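Local structure of protein E (Haemophilus influenzae, 3ZH5) at residues N24-S29 and E90-G95. The protein acts as a multifunctional adhesin that binds host epithelial cells and the host proteins vitronectin, laminin and plasminogen, aiding serum resistance and immune evasion. Residues are numbered along the deposited sequence; the frame is centred on the assembly and turned at random.
Sequences NYYIDS and EFWGQG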
ATOM      1  N   ASN A  24      -1.758 -10.094   3.916  1.00 36.88           N
ATOM      2  CA  ASN A  24      -2.143  -9.637   2.568  1.00 33.42           C
ATOM      3  C   ASN A  24      -1.855  -8.183   2.290  1.00 29.28           C
ATOM      4  O   ASN A  24      -2.342  -7.661   1.305  1.00 28.12           O
ATOM      5  CB  ASN A  24      -3.624  -9.916   2.332  1.00 36.39           C
ATOM      6  CG  ASN A  24      -3.904 -11.400   2.370  1.00 37.48           C
ATOM      7  OD1 ASN A  24      -3.195 -12.154   1.700  1.00 42.40           O
ATOM      8  ND2 ASN A  24      -4.866 -11.843   3.201  1.00 38.20           N
ATOM      9  N   TYR A  25      -1.112  -7.537   3.173  1.00 27.63           N
ATOM     10  CA  TYR A  25      -0.776  -6.128   2.974  1.00 26.74           C
ATOM     11  C   TYR A  25       0.710  -6.091   2.662  1.00 27.80           C
ATOM     12  O   TYR A  25       1.499  -6.695   3.397  1.00 25.90           O
ATOM     13  CB  TYR A  25      -1.065  -5.343   4.259  1.00 27.59           C
ATOM     14  CG  TYR A  25      -1.131  -3.841   4.075  1.00 36.12           C
ATOM     15  CD1 TYR A  25      -0.000  -3.130   3.776  1.00 30.71           C
ATOM     16  CD2 TYR A  25      -2.328  -3.140   4.233  1.00 42.92           C
ATOM     17  CE1 TYR A  25      -0.041  -1.746   3.596  1.00 34.15           C
ATOM     18  CE2 TYR A  25      -2.387  -1.767   4.075  1.00 43.95           C
ATOM     19  CZ  TYR A  25      -1.239  -1.071   3.758  1.00 39.66           C
ATOM     20  OH  TYR A  25      -1.271   0.298   3.578  1.00 43.98           O
ATOM     21  N   TYR A  26       1.091  -5.421   1.582  1.00 25.32           N
ATOM     22  CA  TYR A  26       2.488  -5.417   1.129  1.00 27.27           C
ATOM     23  C   TYR A  26       2.991  -4.014   0.750  1.00 30.85           C
ATOM     24  O   TYR A  26       2.211  -3.115   0.431  1.00 27.18           O
ATOM     25  CB  TYR A  26       2.640  -6.264  -0.143  1.00 31.21           C
ATOM     26  CG  TYR A  26       2.180  -7.686  -0.044  1.00 30.03           C
ATOM     27  CD1 TYR A  26       0.833  -8.022  -0.199  1.00 31.33           C
ATOM     28  CD2 TYR A  26       3.093  -8.714   0.193  1.00 28.53           C
ATOM     29  CE1 TYR A  26       0.397  -9.371  -0.100  1.00 30.16           C
ATOM     30  CE2 TYR A  26       2.663 -10.047   0.285  1.00 33.82           C
ATOM     31  CZ  TYR A  26       1.329 -10.361   0.112  1.00 32.50           C
ATOM     32  OH  TYR A  26       0.919 -11.700   0.223  1.00 38.69           O
ATOM     33  N   ILE A  27       4.300  -3.839   0.791  1.00 22.95           N
ATOM     34  CA  ILE A  27       4.950  -2.679   0.146  1.00 26.54           C
ATOM     35  C   ILE A  27       5.431  -3.149  -1.211  1.00 28.92           C
ATOM     36  O   ILE A  27       6.008  -4.221  -1.312  1.00 27.72           O
ATOM     37  CB  ILE A  27       6.199  -2.244   0.906  1.00 29.98           C
ATOM     38  CG1 ILE A  27       5.817  -1.708   2.280  1.00 30.22           C
ATOM     39  CG2 ILE A  27       7.035  -1.218   0.089  1.00 28.33           C
ATOM     40  CD1 ILE A  27       6.962  -1.693   3.206  1.00 33.09           C
ATOM     41  N   ASP A  28       5.165  -2.390  -2.267  1.00 27.70           N
ATOM     42  CA  ASP A  28       5.668  -2.771  -3.565  1.00 31.36           C
ATOM     43  C   ASP A  28       7.026  -2.112  -3.639  1.00 37.20           C
ATOM     44  O   ASP A  28       7.153  -0.871  -3.763  1.00 32.30           O
ATOM     45  CB  ASP A  28       4.693  -2.376  -4.674  1.00 27.82           C
ATOM     46  CG  ASP A  28       5.293  -2.474  -6.082  1.00 36.90           C
ATOM     47  OD1 ASP A  28       6.455  -2.924  -6.244  1.00 38.47           O
ATOM     48  OD2 ASP A  28       4.557  -2.140  -7.050  1.00 34.63           O
ATOM     49  N   SER A  29       8.057  -2.954  -3.525  1.00 35.09           N
ATOM     50  CA  SER A  29       9.425  -2.478  -3.357  1.00 33.09           C
ATOM     51  C   SER A  29       9.876  -1.678  -4.589  1.00 32.73           C
ATOM     52  O   SER A  29      10.625  -0.709  -4.474  1.00 31.59           O
ATOM     53  CB  SER A  29      10.357  -3.662  -3.099  1.00 43.89           C
ATOM     54  OG  SER A  29      11.550  -3.233  -2.502  1.00 53.74           O
ATOM     55  N   GLU A  90      -6.948  -7.864 -10.761  1.00 52.88           N
ATOM     56  CA  GLU A  90      -6.016  -8.967 -10.489  1.00 59.18           C
ATOM     57  C   GLU A  90      -5.285  -8.686  -9.174  1.00 53.16           C
ATOM     58  O   GLU A  90      -5.267  -7.544  -8.714  1.00 49.77           O
ATOM     59  CB  GLU A  90      -5.001  -9.121 -11.631  1.00 60.56           C
ATOM     60  CG  GLU A  90      -5.596  -9.607 -12.935  1.00 68.61           C
ATOM     61  CD  GLU A  90      -4.813  -9.133 -14.146  1.00 75.89           C
ATOM     62  OE1 GLU A  90      -3.597  -8.891 -14.012  1.00 78.43           O
ATOM     63  OE2 GLU A  90      -5.415  -8.991 -15.230  1.00 82.16           O
ATOM     64  N   PHE A  91      -4.697  -9.713  -8.555  1.00 47.21           N
ATOM     65  CA  PHE A  91      -3.932  -9.502  -7.323  1.00 42.11           C
ATOM     66  C   PHE A  91      -2.643  -8.743  -7.645  1.00 39.28           C
ATOM     67  O   PHE A  91      -2.281  -8.597  -8.808  1.00 46.63           O
ATOM     68  CB  PHE A  91      -3.613 -10.851  -6.633  1.00 42.55           C
ATOM     69  CG  PHE A  91      -4.825 -11.576  -6.130  1.00 41.95           C
ATOM     70  CD1 PHE A  91      -5.578 -11.058  -5.094  1.00 45.29           C
ATOM     71  CD2 PHE A  91      -5.210 -12.775  -6.693  1.00 45.65           C
ATOM     72  CE1 PHE A  91      -6.691 -11.713  -4.640  1.00 47.25           C
ATOM     73  CE2 PHE A  91      -6.320 -13.438  -6.235  1.00 54.81           C
ATOM     74  CZ  PHE A  91      -7.065 -12.899  -5.213  1.00 52.27           C
ATOM     75  N   TRP A  92      -1.973  -8.234  -6.618  1.00 37.95           N
ATOM     76  CA  TRP A  92      -0.695  -7.530  -6.773  1.00 35.41           C
ATOM     77  C   TRP A  92      -0.832  -6.158  -7.469  1.00 36.53           C
ATOM     78  O   TRP A  92       0.132  -5.618  -8.010  1.00 35.42           O
ATOM     79  CB  TRP A  92       0.332  -8.416  -7.503  1.00 36.31           C
ATOM     80  CG  TRP A  92       0.521  -9.792  -6.852  1.00 43.98           C
ATOM     81  CD1 TRP A  92       0.247 -10.998  -7.407  1.00 41.41           C
ATOM     82  CD2 TRP A  92       1.017 -10.059  -5.533  1.00 39.11           C
ATOM     83  NE1 TRP A  92       0.549 -12.017  -6.517  1.00 42.53           N
ATOM     84  CE2 TRP A  92       1.018 -11.460  -5.358  1.00 43.38           C
ATOM     85  CE3 TRP A  92       1.465  -9.246  -4.483  1.00 39.99           C
ATOM     86  CZ2 TRP A  92       1.441 -12.080  -4.161  1.00 43.74           C
ATOM     87  CZ3 TRP A  92       1.893  -9.862  -3.291  1.00 44.55           C
ATOM     88  CH2 TRP A  92       1.866 -11.269  -3.143  1.00 39.89           C
ATOM     89  N   GLY A  93      -2.024  -5.576  -7.389  1.00 31.33           N
ATOM     90  CA  GLY A  93      -2.257  -4.246  -7.897  1.00 30.29           C
ATOM     91  C   GLY A  93      -1.981  -4.124  -9.400  1.00 48.07           C
ATOM     92  O   GLY A  93      -1.318  -3.186  -9.818  1.00 48.72           O
ATOM     93  N   GLN A  94      -2.502  -5.068 -10.186  1.00 51.73           N
ATOM     94  CA  GLN A  94      -2.260  -5.151 -11.628  1.00 54.42           C
ATOM     95  C   GLN A  94      -3.592  -5.424 -12.287  1.00 54.32           C
ATOM     96  O   GLN A  94      -4.511  -5.927 -11.632  1.00 52.85           O
ATOM     97  CB  GLN A  94      -1.360  -6.350 -11.979  1.00 60.01           C
ATOM     98  CG  GLN A  94      -0.106  -6.517 -11.147  1.00 66.56           C
ATOM     99  CD  GLN A  94       0.976  -5.538 -11.514  1.00 74.53           C
ATOM    100  OE1 GLN A  94       0.971  -4.967 -12.605  1.00 80.72           O
ATOM    101  NE2 GLN A  94       1.910  -5.323 -10.596  1.00 73.79           N
ATOM    102  N   GLY A  95      -3.670  -5.146 -13.587  1.00 51.45           N
ATOM    103  CA  GLY A  95      -4.811  -5.526 -14.403  1.00 52.58           C
ATOM    104  C   GLY A  95      -5.739  -4.364 -14.680  1.00 53.83           C
ATOM    105  O   GLY A  95      -5.300  -3.215 -14.780  1.00 47.27           O
TER
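The extended backbone at Tyr26, in strand 25-34, faces the turn at Trp92 in the loop 90-95 that follows strand 79-88. In that loop Trp92 and Gly93 both have positive phi, 70° and 60°, which suits the glycine and is less usual for Trp92; a weak backbone bond, Glu90 N to Gln94 O at 3.2 Å, spans the turn. Tyr26 points its side chain toward the loop. With CG anti to its carbonyl carbon, Trp92 directs the benzo end of its indole to Tyr26, and the length of the indole lets it reach the strand from a backbone set back in the loop. The pair is T-shaped: the six-membered ring of Trp92 brings its edge over the face of Tyr26, with planes at 61° and centroids 4.7 Å apart. CZ3 of Trp92 sits 3.4 Å above the plane of the phenol ring, over its centre. Trp92 CH2 lies 3.4 Å from Tyr26 CZ. Tyrosine offers a broad face, and its buried OH is satisfied by a hydrogen bond with Arg18 NH2. Tyr16 also meets the indole, and Asn49 OD1 accepts a bond from Trp92 N. The contact thus joins loop to sheet through the indole edge, CZ3 foremost, set against a pi face, by dispersion and probably weak electrostatics.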